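Local coordinates for putative pyridoxal phosphate-dependent transferase (Clostridium difficile, PDB 4DQ6), which binds pyridoxal-5'-phosphate as a member of the class I and II aminotransferase family, although its precise function is not established, at residues E74-W79 with E91-S96; N128-N133 with L167-N172; I140-K145 with F360-S365; M234-T239 with V279-S284. All coordinates share one frame; numbering follows the deposited sequence.

Interaction 1: E74-W79 with E91-S96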
loop_
_atom_site.group_PDB
_atom_site.type_symbol
_atom_site.label_atom_id
_atom_site.label_comp_id
_atom_site.label_asym_id
_atom_site.label_seq_id
_atom_site.Cartn_x
_atom_site.Cartn_y
_atom_site.Cartn_z
ATOM N N GLU A 74 -20.038 -3.634 -2.135
ATOM C CA GLU A 74 -21.241 -4.487 -2.100
ATOM C C GLU A 74 -20.883 -5.950 -1.750
ATOM O O GLU A 74 -21.598 -6.582 -0.995
ATOM C CB GLU A 74 -22.015 -4.433 -3.425
ATOM C CG GLU A 74 -22.714 -3.089 -3.594
ATOM C CD GLU A 74 -23.296 -2.747 -4.975
ATOM O OE1 GLU A 74 -23.030 -3.434 -6.014
ATOM O OE2 GLU A 74 -24.040 -1.709 -5.011
ATOM N N SER A 75 -19.758 -6.468 -2.267
ATOM C CA SER A 75 -19.374 -7.818 -1.944
ATOM C C SER A 75 -19.065 -7.982 -0.463
ATOM O O SER A 75 -19.343 -9.039 0.128
ATOM C CB SER A 75 -18.182 -8.300 -2.814
ATOM O OG SER A 75 -16.934 -7.762 -2.441
ATOM N N ILE A 76 -18.431 -6.944 0.103
ATOM C CA ILE A 76 -18.113 -6.938 1.518
ATOM C C ILE A 76 -19.398 -6.878 2.374
ATOM O O ILE A 76 -19.577 -7.659 3.307
ATOM C CB ILE A 76 -17.177 -5.777 1.884
ATOM C CG1 ILE A 76 -15.829 -5.970 1.161
ATOM C CG2 ILE A 76 -16.998 -5.658 3.401
ATOM C CD1 ILE A 76 -14.904 -4.746 1.199
ATOM N N VAL A 77 -20.264 -5.946 2.067
ATOM C CA VAL A 77 -21.518 -5.808 2.808
ATOM C C VAL A 77 -22.276 -7.129 2.779
ATOM O O VAL A 77 -22.780 -7.595 3.771
ATOM C CB VAL A 77 -22.405 -4.672 2.225
ATOM C CG1 VAL A 77 -23.810 -4.694 2.839
ATOM C CG2 VAL A 77 -21.710 -3.322 2.427
ATOM N N ASN A 78 -22.351 -7.751 1.604
ATOM C CA ASN A 78 -23.071 -9.015 1.473
ATOM C C ASN A 78 -22.450 -10.152 2.214
ATOM O O ASN A 78 -23.137 -10.938 2.831
ATOM C CB ASN A 78 -23.232 -9.344 -0.016
ATOM C CG ASN A 78 -24.151 -8.350 -0.705
ATOM O OD1 ASN A 78 -24.966 -7.651 -0.028
ATOM N ND2 ASN A 78 -24.042 -8.238 -2.031
ATOM N N TRP A 79 -21.122 -10.244 2.199
ATOM C CA TRP A 79 -20.414 -11.220 3.074
ATOM C C TRP A 79 -20.724 -11.075 4.531
ATOM O O TRP A 79 -21.051 -12.016 5.232
ATOM C CB TRP A 79 -18.920 -11.043 2.864
ATOM C CG TRP A 79 -18.105 -12.105 3.528
ATOM C CD1 TRP A 79 -17.334 -11.999 4.682
ATOM C CD2 TRP A 79 -17.813 -13.441 3.003
ATOM N NE1 TRP A 79 -16.686 -13.172 4.933
ATOM C CE2 TRP A 79 -16.915 -14.070 3.930
ATOM C CE3 TRP A 79 -18.244 -14.173 1.887
ATOM C CZ2 TRP A 79 -16.452 -15.381 3.740
ATOM C CZ3 TRP A 79 -17.737 -15.445 1.683
ATOM C CH2 TRP A 79 -16.887 -16.049 2.620
ATOM N N GLU A 91 -21.333 2.758 3.042
ATOM C CA GLU A 91 -20.770 4.060 3.397
ATOM C C GLU A 91 -19.857 4.049 4.619
ATOM O O GLU A 91 -19.144 5.013 4.833
ATOM C CB GLU A 91 -21.901 5.077 3.659
ATOM C CG GLU A 91 -22.708 5.412 2.416
ATOM C CD GLU A 91 -23.878 4.499 2.114
ATOM O OE1 GLU A 91 -24.083 3.423 2.727
ATOM O OE2 GLU A 91 -24.658 4.921 1.194
ATOM N N TRP A 92 -19.907 2.998 5.418
ATOM C CA TRP A 92 -19.049 2.865 6.572
ATOM C C TRP A 92 -17.670 2.357 6.274
ATOM O O TRP A 92 -16.805 2.351 7.196
ATOM C CB TRP A 92 -19.659 1.959 7.576
ATOM C CG TRP A 92 -21.006 2.367 8.103
ATOM C CD1 TRP A 92 -21.635 3.575 7.950
ATOM C CD2 TRP A 92 -21.886 1.554 8.935
ATOM N NE1 TRP A 92 -22.834 3.588 8.623
ATOM C CE2 TRP A 92 -23.044 2.398 9.237
ATOM C CE3 TRP A 92 -21.811 0.283 9.495
ATOM C CZ2 TRP A 92 -24.115 1.920 10.035
ATOM C CZ3 TRP A 92 -22.886 -0.166 10.294
ATOM C CH2 TRP A 92 -23.996 0.632 10.542
ATOM N N LEU A 93 -17.371 1.929 5.028
ATOM C CA LEU A 93 -16.155 1.209 4.737
ATOM C C LEU A 93 -15.052 2.102 4.241
ATOM O O LEU A 93 -15.265 2.890 3.333
ATOM C CB LEU A 93 -16.429 0.139 3.675
ATOM C CG LEU A 93 -17.278 -1.046 4.096
ATOM C CD1 LEU A 93 -17.860 -1.863 2.938
ATOM C CD2 LEU A 93 -16.483 -1.897 5.076
ATOM N N ILE A 94 -13.857 1.917 4.837
ATOM C CA ILE A 94 -12.621 2.519 4.339
ATOM C C ILE A 94 -11.618 1.424 3.945
ATOM O O ILE A 94 -11.395 0.476 4.707
ATOM C CB ILE A 94 -11.973 3.494 5.363
ATOM C CG1 ILE A 94 -12.951 4.636 5.520
ATOM C CG2 ILE A 94 -10.582 3.953 4.922
ATOM C CD1 ILE A 94 -12.413 5.695 6.473
ATOM N N TYR A 95 -11.031 1.565 2.740
ATOM C CA TYR A 95 -9.946 0.686 2.270
ATOM C C TYR A 95 -8.678 0.935 3.082
ATOM O O TYR A 95 -8.305 2.097 3.299
ATOM C CB TYR A 95 -9.632 1.019 0.813
ATOM C CG TYR A 95 -8.301 0.485 0.341
ATOM C CD1 TYR A 95 -8.135 -0.890 0.010
ATOM C CD2 TYR A 95 -7.186 1.299 0.244
ATOM C CE1 TYR A 95 -6.901 -1.397 -0.340
ATOM C CE2 TYR A 95 -5.941 0.778 -0.097
ATOM C CZ TYR A 95 -5.800 -0.551 -0.399
ATOM O OH TYR A 95 -4.542 -1.049 -0.773
ATOM N N SER A 96 -7.927 -0.118 3.386
ATOM C CA SER A 96 -6.580 -0.000 3.907
ATOM C C SER A 96 -5.738 -1.128 3.290
ATOM O O SER A 96 -6.283 -2.240 3.103
ATOM C CB SER A 96 -6.598 -0.085 5.410
ATOM O OG SER A 96 -5.276 -0.012 5.963
#

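Interaction 2: N128-N133 with L167-N172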
loop_
_atom_site.group_PDB
_atom_site.type_symbol
_atom_site.label_atom_id
_atom_site.label_comp_id
_atom_site.label_asym_id
_atom_site.label_seq_id
_atom_site.Cartn_x
_atom_site.Cartn_y
_atom_site.Cartn_z
ATOM N N ASN A 128 1.231 -4.638 20.358
ATOM C CA ASN A 128 2.140 -4.028 21.291
ATOM C C ASN A 128 2.963 -2.939 20.585
ATOM O O ASN A 128 3.004 -1.773 21.016
ATOM C CB ASN A 128 2.971 -5.168 21.933
ATOM C CG ASN A 128 3.923 -4.704 23.035
ATOM O OD1 ASN A 128 4.727 -3.839 22.783
ATOM N ND2 ASN A 128 3.901 -5.376 24.223
ATOM N N SER A 129 3.624 -3.296 19.497
ATOM C CA SER A 129 4.497 -2.358 18.853
ATOM C C SER A 129 3.773 -1.183 18.240
ATOM O O SER A 129 4.334 -0.085 18.178
ATOM C CB SER A 129 5.403 -3.034 17.842
ATOM O OG SER A 129 4.686 -3.757 16.937
ATOM N N VAL A 130 2.550 -1.371 17.733
ATOM C CA VAL A 130 1.869 -0.255 17.082
ATOM C C VAL A 130 1.551 0.849 18.091
ATOM O O VAL A 130 1.619 2.028 17.759
ATOM C CB VAL A 130 0.608 -0.687 16.283
ATOM C CG1 VAL A 130 -0.577 -0.978 17.210
ATOM C CG2 VAL A 130 0.272 0.395 15.225
ATOM N N VAL A 131 1.328 0.482 19.346
ATOM C CA VAL A 131 1.052 1.482 20.363
ATOM C C VAL A 131 2.334 2.265 20.711
ATOM O O VAL A 131 2.353 3.521 20.731
ATOM C CB VAL A 131 0.398 0.828 21.603
ATOM C CG1 VAL A 131 0.358 1.809 22.785
ATOM C CG2 VAL A 131 -1.001 0.278 21.230
ATOM N N LYS A 132 3.404 1.505 20.901
ATOM C CA LYS A 132 4.713 2.045 21.250
ATOM C C LYS A 132 5.328 2.889 20.131
ATOM O O LYS A 132 5.937 3.967 20.385
ATOM C CB LYS A 132 5.661 0.939 21.657
ATOM C CG LYS A 132 5.214 0.292 22.963
ATOM C CD LYS A 132 6.122 -0.835 23.399
ATOM C CE LYS A 132 5.773 -1.262 24.835
ATOM N NZ LYS A 132 6.324 -2.627 25.064
ATOM N N ASN A 133 5.191 2.418 18.891
ATOM C CA ASN A 133 5.791 3.104 17.765
ATOM C C ASN A 133 5.027 4.388 17.408
ATOM O O ASN A 133 5.544 5.251 16.679
ATOM C CB ASN A 133 5.793 2.207 16.545
ATOM C CG ASN A 133 6.773 1.054 16.630
ATOM O OD1 ASN A 133 7.729 1.081 17.384
ATOM N ND2 ASN A 133 6.541 0.041 15.773
ATOM N N LEU A 167 -8.424 3.919 24.445
ATOM C CA LEU A 167 -8.739 2.906 23.397
ATOM C C LEU A 167 -8.419 1.529 23.925
ATOM O O LEU A 167 -7.469 1.360 24.701
ATOM C CB LEU A 167 -7.912 3.033 22.038
ATOM C CG LEU A 167 -8.026 4.309 21.208
ATOM C CD1 LEU A 167 -7.067 4.311 20.000
ATOM C CD2 LEU A 167 -9.467 4.445 20.713
ATOM N N PHE A 168 -9.188 0.544 23.435
ATOM C CA PHE A 168 -8.981 -0.852 23.725
ATOM C C PHE A 168 -8.862 -1.575 22.417
ATOM O O PHE A 168 -9.786 -1.434 21.565
ATOM C CB PHE A 168 -10.156 -1.392 24.589
ATOM C CG PHE A 168 -9.962 -2.816 25.069
ATOM C CD1 PHE A 168 -10.097 -3.873 24.175
ATOM C CD2 PHE A 168 -9.664 -3.101 26.443
ATOM C CE1 PHE A 168 -9.933 -5.172 24.626
ATOM C CE2 PHE A 168 -9.470 -4.411 26.865
ATOM C CZ PHE A 168 -9.611 -5.432 25.942
ATOM N N ILE A 169 -7.757 -2.307 22.248
ATOM C CA ILE A 169 -7.604 -3.034 20.990
ATOM C C ILE A 169 -7.908 -4.521 21.284
ATOM O O ILE A 169 -7.185 -5.155 22.074
ATOM C CB ILE A 169 -6.197 -2.878 20.336
ATOM C CG1 ILE A 169 -5.707 -1.437 20.303
ATOM C CG2 ILE A 169 -6.212 -3.504 18.913
ATOM C CD1 ILE A 169 -4.366 -1.223 19.614
ATOM N N LEU A 170 -8.973 -5.029 20.660
ATOM C CA LEU A 170 -9.507 -6.329 20.941
ATOM C C LEU A 170 -9.112 -7.189 19.717
ATOM O O LEU A 170 -9.173 -6.738 18.521
ATOM C CB LEU A 170 -11.035 -6.302 21.053
ATOM C CG LEU A 170 -11.841 -7.598 20.875
ATOM C CD1 LEU A 170 -11.587 -8.462 22.109
ATOM C CD2 LEU A 170 -13.318 -7.329 20.703
ATOM N N CYS A 171 -8.655 -8.432 19.964
ATOM C CA CYS A 171 -8.452 -9.406 18.908
ATOM C C CYS A 171 -9.549 -10.461 18.953
ATOM O O CYS A 171 -9.674 -11.139 19.954
ATOM C CB CYS A 171 -7.069 -10.042 19.105
ATOM S SG CYS A 171 -6.352 -10.821 17.649
ATOM N N ASN A 172 -10.333 -10.601 17.862
ATOM C CA ASN A 172 -11.530 -11.468 17.834
ATOM C C ASN A 172 -11.766 -12.042 16.481
ATOM O O ASN A 172 -12.273 -11.348 15.658
ATOM C CB ASN A 172 -12.707 -10.553 18.308
ATOM C CG ASN A 172 -14.089 -11.173 18.260
ATOM O OD1 ASN A 172 -14.243 -12.279 18.657
ATOM N ND2 ASN A 172 -15.138 -10.363 17.864
#

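Interaction 3: I140-K145 with F360-S365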
loop_
_atom_site.group_PDB
_atom_site.type_symbol
_atom_site.label_atom_id
_atom_site.label_comp_id
_atom_site.label_asym_id
_atom_site.label_seq_id
_atom_site.Cartn_x
_atom_site.Cartn_y
_atom_site.Cartn_z
ATOM N N ILE A 140 -1.331 -3.324 29.493
ATOM C CA ILE A 140 -1.609 -4.738 29.144
ATOM C C ILE A 140 -2.462 -5.326 30.276
ATOM O O ILE A 140 -2.068 -5.267 31.456
ATOM C CB ILE A 140 -0.316 -5.535 29.017
ATOM C CG1 ILE A 140 0.663 -4.835 28.052
ATOM C CG2 ILE A 140 -0.642 -7.004 28.654
ATOM C CD1 ILE A 140 2.060 -5.419 27.943
ATOM N N SER A 141 -3.636 -5.863 29.916
ATOM C CA SER A 141 -4.428 -6.694 30.770
ATOM C C SER A 141 -4.321 -8.137 30.354
ATOM O O SER A 141 -4.981 -8.521 29.393
ATOM C CB SER A 141 -5.889 -6.243 30.790
ATOM O OG SER A 141 -6.677 -7.200 31.483
ATOM N N PRO A 142 -3.434 -8.908 30.974
ATOM C CA PRO A 142 -3.214 -10.266 30.417
ATOM C C PRO A 142 -4.497 -11.090 30.469
ATOM O O PRO A 142 -5.317 -10.972 31.379
ATOM C CB PRO A 142 -2.120 -10.848 31.274
ATOM C CG PRO A 142 -1.463 -9.687 31.972
ATOM C CD PRO A 142 -2.513 -8.606 32.078
ATOM N N LEU A 143 -4.715 -11.888 29.432
ATOM C CA LEU A 143 -5.758 -12.920 29.547
ATOM C C LEU A 143 -5.482 -13.790 30.779
ATOM O O LEU A 143 -4.345 -13.944 31.216
ATOM C CB LEU A 143 -5.839 -13.775 28.290
ATOM C CG LEU A 143 -6.159 -13.047 26.995
ATOM C CD1 LEU A 143 -6.098 -14.074 25.870
ATOM C CD2 LEU A 143 -7.501 -12.381 26.994
ATOM N N GLN A 144 -6.544 -14.336 31.370
ATOM C CA GLN A 144 -6.422 -15.274 32.501
ATOM C C GLN A 144 -6.387 -16.685 31.898
ATOM O O GLN A 144 -7.339 -17.087 31.195
ATOM C CB GLN A 144 -7.589 -15.115 33.503
ATOM C CG GLN A 144 -7.635 -16.115 34.661
ATOM C CD GLN A 144 -8.770 -15.779 35.670
ATOM O OE1 GLN A 144 -9.654 -14.961 35.397
ATOM N NE2 GLN A 144 -8.718 -16.398 36.854
ATOM N N LYS A 145 -5.324 -17.428 32.175
ATOM C CA LYS A 145 -5.281 -18.850 31.891
ATOM C C LYS A 145 -5.876 -19.574 33.083
ATOM O O LYS A 145 -5.325 -19.486 34.194
ATOM C CB LYS A 145 -3.892 -19.376 31.609
ATOM C CG LYS A 145 -3.963 -20.802 31.082
ATOM C CD LYS A 145 -2.570 -21.311 30.788
ATOM C CE LYS A 145 -2.610 -22.697 30.222
ATOM N NZ LYS A 145 -1.200 -23.163 30.070
ATOM N N PHE A 360 4.707 -12.978 21.784
ATOM C CA PHE A 360 3.323 -12.511 21.994
ATOM C C PHE A 360 3.109 -11.805 23.337
ATOM O O PHE A 360 2.006 -11.407 23.630
ATOM C CB PHE A 360 2.371 -13.678 21.814
ATOM C CG PHE A 360 2.469 -14.344 20.459
ATOM C CD1 PHE A 360 1.775 -13.866 19.348
ATOM C CD2 PHE A 360 3.243 -15.451 20.302
ATOM C CE1 PHE A 360 1.881 -14.477 18.083
ATOM C CE2 PHE A 360 3.398 -16.071 19.058
ATOM C CZ PHE A 360 2.681 -15.596 17.942
ATOM N N GLY A 361 4.163 -11.606 24.121
ATOM C CA GLY A 361 4.059 -10.842 25.350
ATOM C C GLY A 361 3.737 -11.705 26.553
ATOM O O GLY A 361 4.114 -12.912 26.608
ATOM N N ILE A 362 3.099 -11.068 27.524
ATOM C CA ILE A 362 2.866 -11.693 28.817
ATOM C C ILE A 362 2.030 -12.932 28.618
ATOM O O ILE A 362 1.043 -12.865 27.927
ATOM C CB ILE A 362 2.170 -10.691 29.739
ATOM C CG1 ILE A 362 3.169 -9.574 30.069
ATOM C CG2 ILE A 362 1.708 -11.335 31.041
ATOM C CD1 ILE A 362 2.534 -8.318 30.611
ATOM N N GLY A 363 2.447 -14.048 29.218
ATOM C CA GLY A 363 1.705 -15.279 29.099
ATOM C C GLY A 363 2.190 -16.128 27.949
ATOM O O GLY A 363 1.708 -17.271 27.803
ATOM N N GLY A 364 3.100 -15.640 27.120
ATOM C CA GLY A 364 3.616 -16.472 26.039
ATOM C C GLY A 364 4.775 -17.385 26.400
ATOM O O GLY A 364 5.067 -18.317 25.676
ATOM N N SER A 365 5.461 -17.105 27.522
ATOM C CA SER A 365 6.630 -17.906 27.871
ATOM C C SER A 365 6.284 -19.396 27.920
ATOM O O SER A 365 5.265 -19.773 28.469
ATOM C CB SER A 365 7.200 -17.471 29.217
ATOM O OG SER A 365 8.416 -18.164 29.397
#

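Interaction 4: M234-T239 with V279-S284. With PLP (pyridoxal-5'-phosphate), chain C.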
loop_
_atom_site.group_PDB
_atom_site.type_symbol
_atom_site.label_atom_id
_atom_site.label_comp_id
_atom_site.label_asym_id
_atom_site.label_seq_id
_atom_site.Cartn_x
_atom_site.Cartn_y
_atom_site.Cartn_z
ATOM N N MET A 234 -11.302 -5.855 9.202
ATOM C CA MET A 234 -11.460 -7.196 8.582
ATOM C C MET A 234 -10.739 -7.212 7.260
ATOM O O MET A 234 -10.330 -6.168 6.773
ATOM C CB MET A 234 -12.899 -7.592 8.405
ATOM C CG MET A 234 -13.652 -7.904 9.738
ATOM S SD MET A 234 -15.431 -8.088 9.382
ATOM C CE MET A 234 -16.044 -8.896 10.894
ATOM N N ALA A 235 -10.603 -8.390 6.645
ATOM C CA ALA A 235 -9.882 -8.454 5.384
ATOM C C ALA A 235 -10.192 -9.816 4.788
ATOM O O ALA A 235 -10.524 -10.736 5.529
ATOM C CB ALA A 235 -8.380 -8.366 5.587
ATOM N N PRO A 236 -10.025 -9.999 3.463
ATOM C CA PRO A 236 -10.052 -11.317 2.861
ATOM C C PRO A 236 -8.750 -12.082 2.963
ATOM O O PRO A 236 -8.686 -13.235 2.526
ATOM C CB PRO A 236 -10.342 -10.988 1.426
ATOM C CG PRO A 236 -9.643 -9.724 1.165
ATOM C CD PRO A 236 -9.894 -8.955 2.439
ATOM N N THR A 237 -7.701 -11.460 3.500
ATOM C CA THR A 237 -6.355 -11.953 3.319
ATOM C C THR A 237 -6.063 -13.216 4.105
ATOM O O THR A 237 -5.415 -14.111 3.594
ATOM C CB THR A 237 -5.277 -10.918 3.608
ATOM O OG1 THR A 237 -5.529 -10.414 4.901
ATOM C CG2 THR A 237 -5.340 -9.783 2.625
ATOM N N LYS A 238 -6.431 -13.262 5.367
ATOM C CA LYS A 238 -6.185 -14.472 6.188
ATOM C C LYS A 238 -7.103 -15.577 5.654
ATOM O O LYS A 238 -6.658 -16.711 5.481
ATOM C CB LYS A 238 -6.467 -14.288 7.668
ATOM C CG LYS A 238 -5.445 -13.415 8.367
ATOM C CD LYS A 238 -4.148 -14.182 8.714
ATOM C CE LYS A 238 -2.910 -13.274 8.837
ATOM N NZ LYS A 238 -2.684 -12.649 10.158
ATOM N N THR A 239 -8.363 -15.251 5.421
ATOM C CA THR A 239 -9.387 -16.243 4.972
ATOM C C THR A 239 -8.997 -16.971 3.707
ATOM O O THR A 239 -9.062 -18.217 3.623
ATOM C CB THR A 239 -10.709 -15.562 4.777
ATOM O OG1 THR A 239 -11.080 -14.782 5.943
ATOM C CG2 THR A 239 -11.848 -16.564 4.286
ATOM N N VAL A 279 -9.852 -6.962 -7.759
ATOM C CA VAL A 279 -10.642 -8.055 -8.353
ATOM C C VAL A 279 -10.656 -9.305 -7.497
ATOM O O VAL A 279 -11.670 -10.005 -7.440
ATOM C CB VAL A 279 -10.229 -8.395 -9.818
ATOM C CG1 VAL A 279 -10.350 -7.193 -10.762
ATOM C CG2 VAL A 279 -8.887 -9.093 -9.852
ATOM N N ALA A 280 -9.549 -9.578 -6.798
ATOM C CA ALA A 280 -9.474 -10.767 -5.924
ATOM C C ALA A 280 -10.404 -10.653 -4.732
ATOM O O ALA A 280 -10.948 -11.654 -4.273
ATOM C CB ALA A 280 -8.049 -11.072 -5.498
ATOM N N THR A 281 -10.519 -9.461 -4.148
ATOM C CA THR A 281 -11.344 -9.303 -2.977
ATOM C C THR A 281 -12.818 -9.559 -3.309
ATOM O O THR A 281 -13.517 -10.344 -2.671
ATOM C CB THR A 281 -11.163 -7.869 -2.437
ATOM O OG1 THR A 281 -9.816 -7.688 -1.991
ATOM C CG2 THR A 281 -12.135 -7.599 -1.267
ATOM N N GLU A 282 -13.290 -8.995 -4.422
ATOM C CA GLU A 282 -14.670 -9.157 -4.809
ATOM C C GLU A 282 -14.934 -10.615 -5.205
ATOM O O GLU A 282 -15.940 -11.200 -4.820
ATOM C CB GLU A 282 -14.956 -8.255 -5.970
ATOM C CG GLU A 282 -16.370 -8.391 -6.465
ATOM C CD GLU A 282 -16.797 -7.329 -7.451
ATOM O OE1 GLU A 282 -16.367 -6.154 -7.363
ATOM O OE2 GLU A 282 -17.644 -7.687 -8.296
ATOM N N ALA A 283 -13.966 -11.218 -5.896
ATOM C CA ALA A 283 -14.110 -12.620 -6.278
ATOM C C ALA A 283 -14.141 -13.573 -5.069
ATOM O O ALA A 283 -14.883 -14.535 -5.081
ATOM C CB ALA A 283 -12.984 -13.043 -7.225
ATOM N N SER A 284 -13.255 -13.325 -4.100
ATOM C CA SER A 284 -13.192 -14.160 -2.898
ATOM C C SER A 284 -14.530 -14.127 -2.152
ATOM O O SER A 284 -15.085 -15.186 -1.780
ATOM C CB SER A 284 -12.031 -13.757 -1.985
ATOM O OG SER A 284 -12.193 -12.537 -1.291
HETATM N N1 PLP C . -4.254 -8.860 12.804
HETATM C C2 PLP C . -4.074 -10.124 13.309
HETATM C C2A PLP C . -4.643 -10.594 14.614
HETATM C C3 PLP C . -3.312 -11.112 12.578
HETATM O O3 PLP C . -3.116 -12.326 13.072
HETATM C C4 PLP C . -2.739 -10.741 11.293
HETATM C C4A PLP C . -1.888 -11.706 10.510
HETATM C C5 PLP C . -2.982 -9.386 10.823
HETATM C C6 PLP C . -3.732 -8.485 11.613
HETATM C C5A PLP C . -2.427 -9.004 9.487
HETATM O O4P PLP C . -2.306 -7.621 9.536
HETATM P P PLP C . -1.991 -6.896 8.122
HETATM O O1P PLP C . -3.303 -6.877 7.417
HETATM O O2P PLP C . -1.440 -5.512 8.653
HETATM O O3P PLP C . -0.986 -7.871 7.437
#

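Interaction 1: E74-W79 with E91-S96
L93 overlaps I76 and V77 with the end of its side chain, its CD1 methyl reaching toward one turn of helix 70-84. This is helix-on-sheet packing in the large domain of a fold type I pyridoxal phosphate enzyme, where the helix lies against L93 at the start of strand 93-96, an outermost strand of the central mixed sheet. With CG anti to its carbonyl carbon (chi1 -70°), L93 sends its forked end off the sheet and across the two helix residues at a slant. Both branches are used: L93 CD1 sits 3.9 Å from I76 CG2, and L93 CD2 comes to 4.1 Å from that same methyl. V77 joins from the next position on the helix, its CG2 lying 4.1 Å from L93 CD1. The contact is wholly apolar and made by methyl groups at ordinary van der Waals spacing. I76 and L93 are buried, and both also lean on Y249 of the adjoining strand 248-251, while I76 reaches Y285 as well. On the other side of the strand, I94 packs on helix 255-267, which leaves the sheet sandwiched between two helical layers here. The helix itself is regular, with N78 N donating to E74 O at 2.9 Å. Even the branch carbon of I76 takes part, its CB standing 4.1 Å from L93 CD1.

Interaction 2: N128-N133 with L167-N172
V131 and I169 meet through methyl groups alone, and the flat groups stand beside their contact. The setting is the alternating alpha/beta large domain of a fold type I pyridoxal phosphate enzyme, with helix 126-133 lying against strand 165-171 of the central sheet. The ring of F168 has L170 CB at its edge and in its plane, two residues along the same strand. The amide of N128 is engaged at both ends: its OD1 receives K132 NZ at 3.0 Å, in the carbonyl plane and on a lone pair, with a C=O...N angle of 119°, while its ND2 bonds to E121. Holding both ends fixes how the amide is turned, and the lysine bond spans one turn of the helix.

I169 is the single residue of its strand that touches this helix segment. Its CG1 is anti to the carbonyl carbon (chi1 -46°), which carries CD1 out to the helix, and there the isoleucine and V131 run alongside one another, each heading for the other's backbone. V130 meets the same methyl more loosely and otherwise packs on helix 99-110 and on R267 of the second subunit. All three residues are buried, and both V131 and I169 also rest on I117 of strand 116-119. Farther along the strand C171 touches pyridoxal-5'-phosphate, while the side chain of I169 remains about 8 Å from it. The closest approach between the segments is V131 CG2 to I169 CD1, at 4.0 Å.

Interaction 3: I140-K145 with F360-S365
Apolar contacts carry the whole of this meeting, and I362 serves both ends of it. I362 CG2 comes up to the CB-CG edge of the P142 ring, 3.7 Å from P142 CG and 3.9 Å from P142 CB. The other branch ends in I362 CD1, which stands 4.0 Å from both CG2 and CD1 of I140. With CG1 anti to the carbonyl carbon (chi1 -69°) and CG2 anti to the backbone N, I362 spreads its two arms to two residues separated by S141.

The hydrogen bonds lie within and around the 360-365 loop. G364 N donates to G361 O at 3.0 Å, closing a type II beta turn with I362 and G363 at its corners. Outside the two segments, I362 N is bonded to E121 OE1 and F360 pairs through its backbone with V123, so the loop is anchored by polar as well as apolar contacts.

I362 remains exposed, making this a surface seam. It joins the end of edge strand 137-140 to the loop leading into strand 367-371 of the C-terminal four-stranded sheet, consistent with a contact between the large and small domains of the fold type I architecture.

Interaction 4: M234-T239 with V279-S284
T281 and S284 both bring a hydroxyl up to the ring of P236, each through a different first torsion. In T281, OG1 is anti to the carbonyl carbon (chi1 -65°), which brings it 3.8 Å from P236 CG, with the T281 CG2 methyl at 4.1 Å from that same ring carbon. In one of the two deposited conformers of S284, a chi1 of 72° tucks OG back over the main chain; from there S284 OG lies 3.6 Å from P236 CB. The proline ring is thus set against one side of helix 275-287, and what it meets is largely hydroxyl oxygen.

Those hydroxyls find their polar partners elsewhere. In this conformer S284 OG donates to T281 O at 2.9 Å, one turn back, from a position tilted 23° out of the carbonyl plane; T281 OG1 is hydrogen-bonded to S247 OG and S277 O.

Two residues past the proline, K238 runs the other way, its chain bent twice, to reach pyridoxal-5'-phosphate. K238 NZ is covalently joined to PLP C4A at 1.3 Å, consistent with the Schiff base to lysine typical of this family. PLP is also held by V99 N, I100 N, N175, H206 and Y65 of the second subunit.

The turn that carries PLP, which follows strand 230-234, is therefore backed through P236 by helix 275-287, itself flanked by helix 70-84 on T281 and E282 and by helix 48-58 on A280, A283 and S284.

Overall arrangement
Interactions 1 and 2 use different strands of the same seven-stranded sheet and stand 23 Å apart between centres. Interaction 4 touches interaction 1, their centres about 11 Å apart, with S75 of helix 70-84 packing on E282 of helix 275-287. Interaction 3 sits across the chain's centre from both, but adjoins interaction 2, where N128 meets I140. Along the chain, interaction 1 closes first; the segments of 2 and 3 then alternate, and interaction 4 falls wholly between the two halves of interaction 3. The pyridoxal-5'-phosphate pocket gathers residues from both 167-172 and 234-239, and interactions 2 and 4 also touch the second subunit, whereas 3 ties the C-terminal sheet to the large domain.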